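Long-range contact in BIFUNCTIONAL PROTEIN Proline utilization A (PutA) (Corynebacterium freiburgense, PDB 5UX5), which oxidises proline to glutamate in two steps, joining an FAD-dependent proline dehydrogenase to an NAD-dependent aldehyde dehydrogenase in one polypeptide: residues M377-A382 and L398-V403. Numbering follows the deposited sequence.
Sequences MLQGMA and LYTPVV. With FAD (flavin-adenine dinucleotide), chain E.
Leu378 and Tyr399 lie side by side on the flavin face of two parallel strands, Leu378 CD2 approaching the phenol ring obliquely, 3.6 Å from Tyr399 CD2. The dimethylbenzene end of the FAD isoalloxazine meets this pair: Leu378 CG is 3.7 Å from FAD C8M, and Tyr399 CB is 3.9 Å from FAD C7M. Met377 O comes closer still, 3.4 Å from FAD C7M. The chi1 of 176°, which sets CG opposite the main-chain nitrogen, lays the Tyr399 ring alongside Leu378 and sends its hydroxyl on to Asn155 OD1 of strand 151-157. On the opposite face, Leu398 CD2 lies 4.0 Å from Met377 CB. Gln379, just beyond the strand end, crosses Leu398 at about a right angle, their CB atoms 3.6 Å apart. Between the backbones, Tyr399 N donates an almost straight bond to Met377 O (2.7 Å, 175°), and Gln379 N gives a longer, less certain one to Tyr399 O. Leu378 N is hydrogen-bonded to His352 NE2. A type II turn, Leu378 to Met381, leads from strand 373-378 into helix 383-393, the crossover to strand 396-403 in the proline dehydrogenase barrel. The FAD pocket wall here thus offers the flavin methyls both aliphatic carbons and a backbone carbonyl, Met377 O, which also accepts the Tyr399 N-H.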
loop_
_atom_site.group_PDB
_atom_site.type_symbol
_atom_site.label_atom_id
_atom_site.label_comp_id
_atom_site.label_asym_id
_atom_site.label_seq_id
_atom_site.Cartn_x
_atom_site.Cartn_y
_atom_site.Cartn_z
ATOM N N MET A 377 -4.256 -34.289 -9.772
ATOM C CA MET A 377 -5.212 -33.676 -10.692
ATOM C C MET A 377 -6.406 -33.109 -9.925
ATOM O O MET A 377 -6.507 -33.235 -8.700
ATOM C CB MET A 377 -5.679 -34.684 -11.761
ATOM C CG MET A 377 -4.625 -35.042 -12.844
ATOM S SD MET A 377 -5.099 -36.321 -14.045
ATOM C CE MET A 377 -6.028 -35.400 -15.256
ATOM N N LEU A 378 -7.321 -32.469 -10.659
ATOM C CA LEU A 378 -8.518 -31.857 -10.083
ATOM C C LEU A 378 -9.673 -32.843 -10.063
ATOM O O LEU A 378 -10.071 -33.362 -11.114
ATOM C CB LEU A 378 -8.935 -30.614 -10.855
ATOM C CG LEU A 378 -7.962 -29.506 -10.537
ATOM C CD1 LEU A 378 -8.316 -28.322 -11.390
ATOM C CD2 LEU A 378 -8.063 -29.195 -9.047
ATOM N N GLN A 379 -10.207 -33.096 -8.871
ATOM C CA GLN A 379 -11.240 -34.111 -8.721
ATOM C C GLN A 379 -12.461 -33.732 -9.527
ATOM O O GLN A 379 -13.059 -32.683 -9.299
ATOM C CB GLN A 379 -11.614 -34.305 -7.254
ATOM C CG GLN A 379 -12.456 -35.531 -7.007
ATOM C CD GLN A 379 -13.905 -35.203 -7.065
ATOM O OE1 GLN A 379 -14.288 -34.072 -6.780
ATOM N NE2 GLN A 379 -14.733 -36.180 -7.421
ATOM N N GLY A 380 -12.818 -34.583 -10.474
ATOM C CA GLY A 380 -14.003 -34.391 -11.264
ATOM C C GLY A 380 -13.794 -33.636 -12.550
ATOM O O GLY A 380 -14.686 -33.658 -13.406
ATOM N N MET A 381 -12.649 -32.979 -12.731
ATOM C CA MET A 381 -12.446 -32.190 -13.942
ATOM C C MET A 381 -12.454 -33.058 -15.204
ATOM O O MET A 381 -13.422 -33.016 -15.975
ATOM C CB MET A 381 -11.142 -31.393 -13.855
ATOM N N ALA A 382 -11.418 -33.881 -15.409
ATOM C CA ALA A 382 -11.234 -34.643 -16.647
ATOM C C ALA A 382 -11.185 -36.137 -16.362
ATOM O O ALA A 382 -10.115 -36.754 -16.447
ATOM C CB ALA A 382 -9.957 -34.223 -17.369
ATOM N N LEU A 398 -6.481 -36.864 -6.289
ATOM C CA LEU A 398 -7.451 -35.877 -6.747
ATOM C C LEU A 398 -7.645 -34.766 -5.718
ATOM O O LEU A 398 -7.958 -35.029 -4.547
ATOM C CB LEU A 398 -8.787 -36.548 -7.051
ATOM C CG LEU A 398 -8.733 -37.518 -8.229
ATOM C CD1 LEU A 398 -10.121 -38.036 -8.547
ATOM C CD2 LEU A 398 -8.094 -36.855 -9.443
ATOM N N TYR A 399 -7.473 -33.523 -6.167
ATOM C CA TYR A 399 -7.729 -32.370 -5.314
ATOM C C TYR A 399 -9.197 -32.365 -4.907
ATOM O O TYR A 399 -10.083 -32.367 -5.758
ATOM C CB TYR A 399 -7.357 -31.078 -6.051
ATOM C CG TYR A 399 -7.694 -29.825 -5.273
ATOM C CD1 TYR A 399 -6.874 -29.366 -4.245
ATOM C CD2 TYR A 399 -8.844 -29.111 -5.547
ATOM C CE1 TYR A 399 -7.210 -28.225 -3.514
ATOM C CE2 TYR A 399 -9.181 -27.979 -4.822
ATOM C CZ TYR A 399 -8.366 -27.541 -3.815
ATOM O OH TYR A 399 -8.727 -26.404 -3.128
ATOM N N THR A 400 -9.463 -32.420 -3.615
ATOM C CA THR A 400 -10.844 -32.437 -3.131
ATOM C C THR A 400 -11.077 -31.286 -2.159
ATOM O O THR A 400 -10.627 -31.361 -0.997
ATOM C CB THR A 400 -11.165 -33.782 -2.476
ATOM O OG1 THR A 400 -10.981 -34.828 -3.434
ATOM C CG2 THR A 400 -12.597 -33.829 -1.971
ATOM N N PRO A 401 -11.794 -30.233 -2.569
ATOM C CA PRO A 401 -12.042 -29.101 -1.668
ATOM C C PRO A 401 -13.204 -29.397 -0.741
ATOM O O PRO A 401 -14.235 -29.937 -1.150
ATOM C CB PRO A 401 -12.399 -27.954 -2.622
ATOM C CG PRO A 401 -12.898 -28.624 -3.871
ATOM C CD PRO A 401 -12.591 -30.123 -3.798
ATOM N N VAL A 402 -13.020 -29.058 0.530
ATOM C CA VAL A 402 -14.074 -29.199 1.523
ATOM C C VAL A 402 -14.178 -27.907 2.329
ATOM O O VAL A 402 -13.274 -27.063 2.334
ATOM C CB VAL A 402 -13.864 -30.425 2.448
ATOM C CG1 VAL A 402 -13.769 -31.690 1.625
ATOM C CG2 VAL A 402 -12.615 -30.262 3.283
ATOM N N VAL A 403 -15.310 -27.751 3.014
ATOM C CA VAL A 403 -15.620 -26.489 3.661
ATOM C C VAL A 403 -16.537 -26.707 4.862
ATOM O O VAL A 403 -17.253 -27.709 4.961
ATOM C CB VAL A 403 -16.257 -25.522 2.634
ATOM C CG1 VAL A 403 -17.693 -25.941 2.304
ATOM C CG2 VAL A 403 -16.169 -24.096 3.118
HETATM P PA FAD E . -1.437 -25.068 -18.457
HETATM O O1A FAD E . -2.399 -24.349 -19.465
HETATM O O2A FAD E . -0.343 -25.877 -18.975
HETATM O O5B FAD E . -0.670 -24.227 -17.508
HETATM C C5B FAD E . -1.207 -22.991 -17.072
HETATM C C4B FAD E . -0.188 -22.313 -16.176
HETATM O O4B FAD E . 0.791 -21.663 -16.934
HETATM C C3B FAD E . -0.783 -21.260 -15.297
HETATM O O3B FAD E . -1.404 -21.714 -14.147
HETATM C C2B FAD E . 0.392 -20.401 -14.997
HETATM O O2B FAD E . 1.058 -20.827 -13.865
HETATM C C1B FAD E . 1.198 -20.493 -16.260
HETATM N N9A FAD E . 1.025 -19.338 -17.129
HETATM C C8A FAD E . -0.015 -19.124 -18.023
HETATM N N7A FAD E . 0.152 -17.935 -18.633
HETATM C C5A FAD E . 1.313 -17.308 -18.194
HETATM C C6A FAD E . 1.967 -16.098 -18.497
HETATM N N6A FAD E . 1.460 -15.127 -19.452
HETATM N N1A FAD E . 3.115 -15.808 -17.864
HETATM C C2A FAD E . 3.636 -16.670 -16.935
HETATM N N3A FAD E . 3.024 -17.854 -16.619
HETATM C C4A FAD E . 1.880 -18.201 -17.220
HETATM N N1 FAD E . -1.231 -23.779 -7.671
HETATM C C2 FAD E . -0.446 -23.127 -6.652
HETATM O O2 FAD E . 0.061 -21.877 -6.916
HETATM N N3 FAD E . -0.275 -23.745 -5.407
HETATM C C4 FAD E . -0.809 -25.006 -5.135
HETATM O O4 FAD E . -0.613 -25.601 -3.901
HETATM C C4X FAD E . -1.487 -25.766 -6.234
HETATM N N5 FAD E . -1.891 -27.088 -6.088
HETATM C C5X FAD E . -2.479 -27.783 -7.154
HETATM C C6 FAD E . -2.894 -29.120 -7.011
HETATM C C7 FAD E . -3.480 -29.775 -8.089
HETATM C C7M FAD E . -3.941 -31.197 -7.966
HETATM C C8 FAD E . -3.640 -29.144 -9.297
HETATM C C8M FAD E . -4.267 -29.855 -10.452
HETATM C C9 FAD E . -3.234 -27.826 -9.444
HETATM C C9A FAD E . -2.658 -27.156 -8.381
HETATM N N10 FAD E . -2.238 -25.808 -8.578
HETATM C C10 FAD E . -1.650 -25.095 -7.512
HETATM C "C1'" FAD E . -2.481 -25.144 -9.872
HETATM C "C2'" FAD E . -1.331 -25.094 -10.842
HETATM O "O2'" FAD E . -0.357 -24.258 -10.329
HETATM C "C3'" FAD E . -1.892 -24.602 -12.193
HETATM O "O3'" FAD E . -2.357 -23.320 -12.016
HETATM C "C4'" FAD E . -3.020 -25.411 -12.844
HETATM O "O4'" FAD E . -3.030 -26.742 -12.471
HETATM C "C5'" FAD E . -3.096 -25.247 -14.379
HETATM O "O5'" FAD E . -1.866 -25.376 -15.082
HETATM P P FAD E . -1.521 -26.583 -16.108
HETATM O O1P FAD E . -0.151 -27.339 -15.921
HETATM O O2P FAD E . -2.872 -27.387 -15.980
HETATM O O3P FAD E . -2.004 -26.119 -17.584
#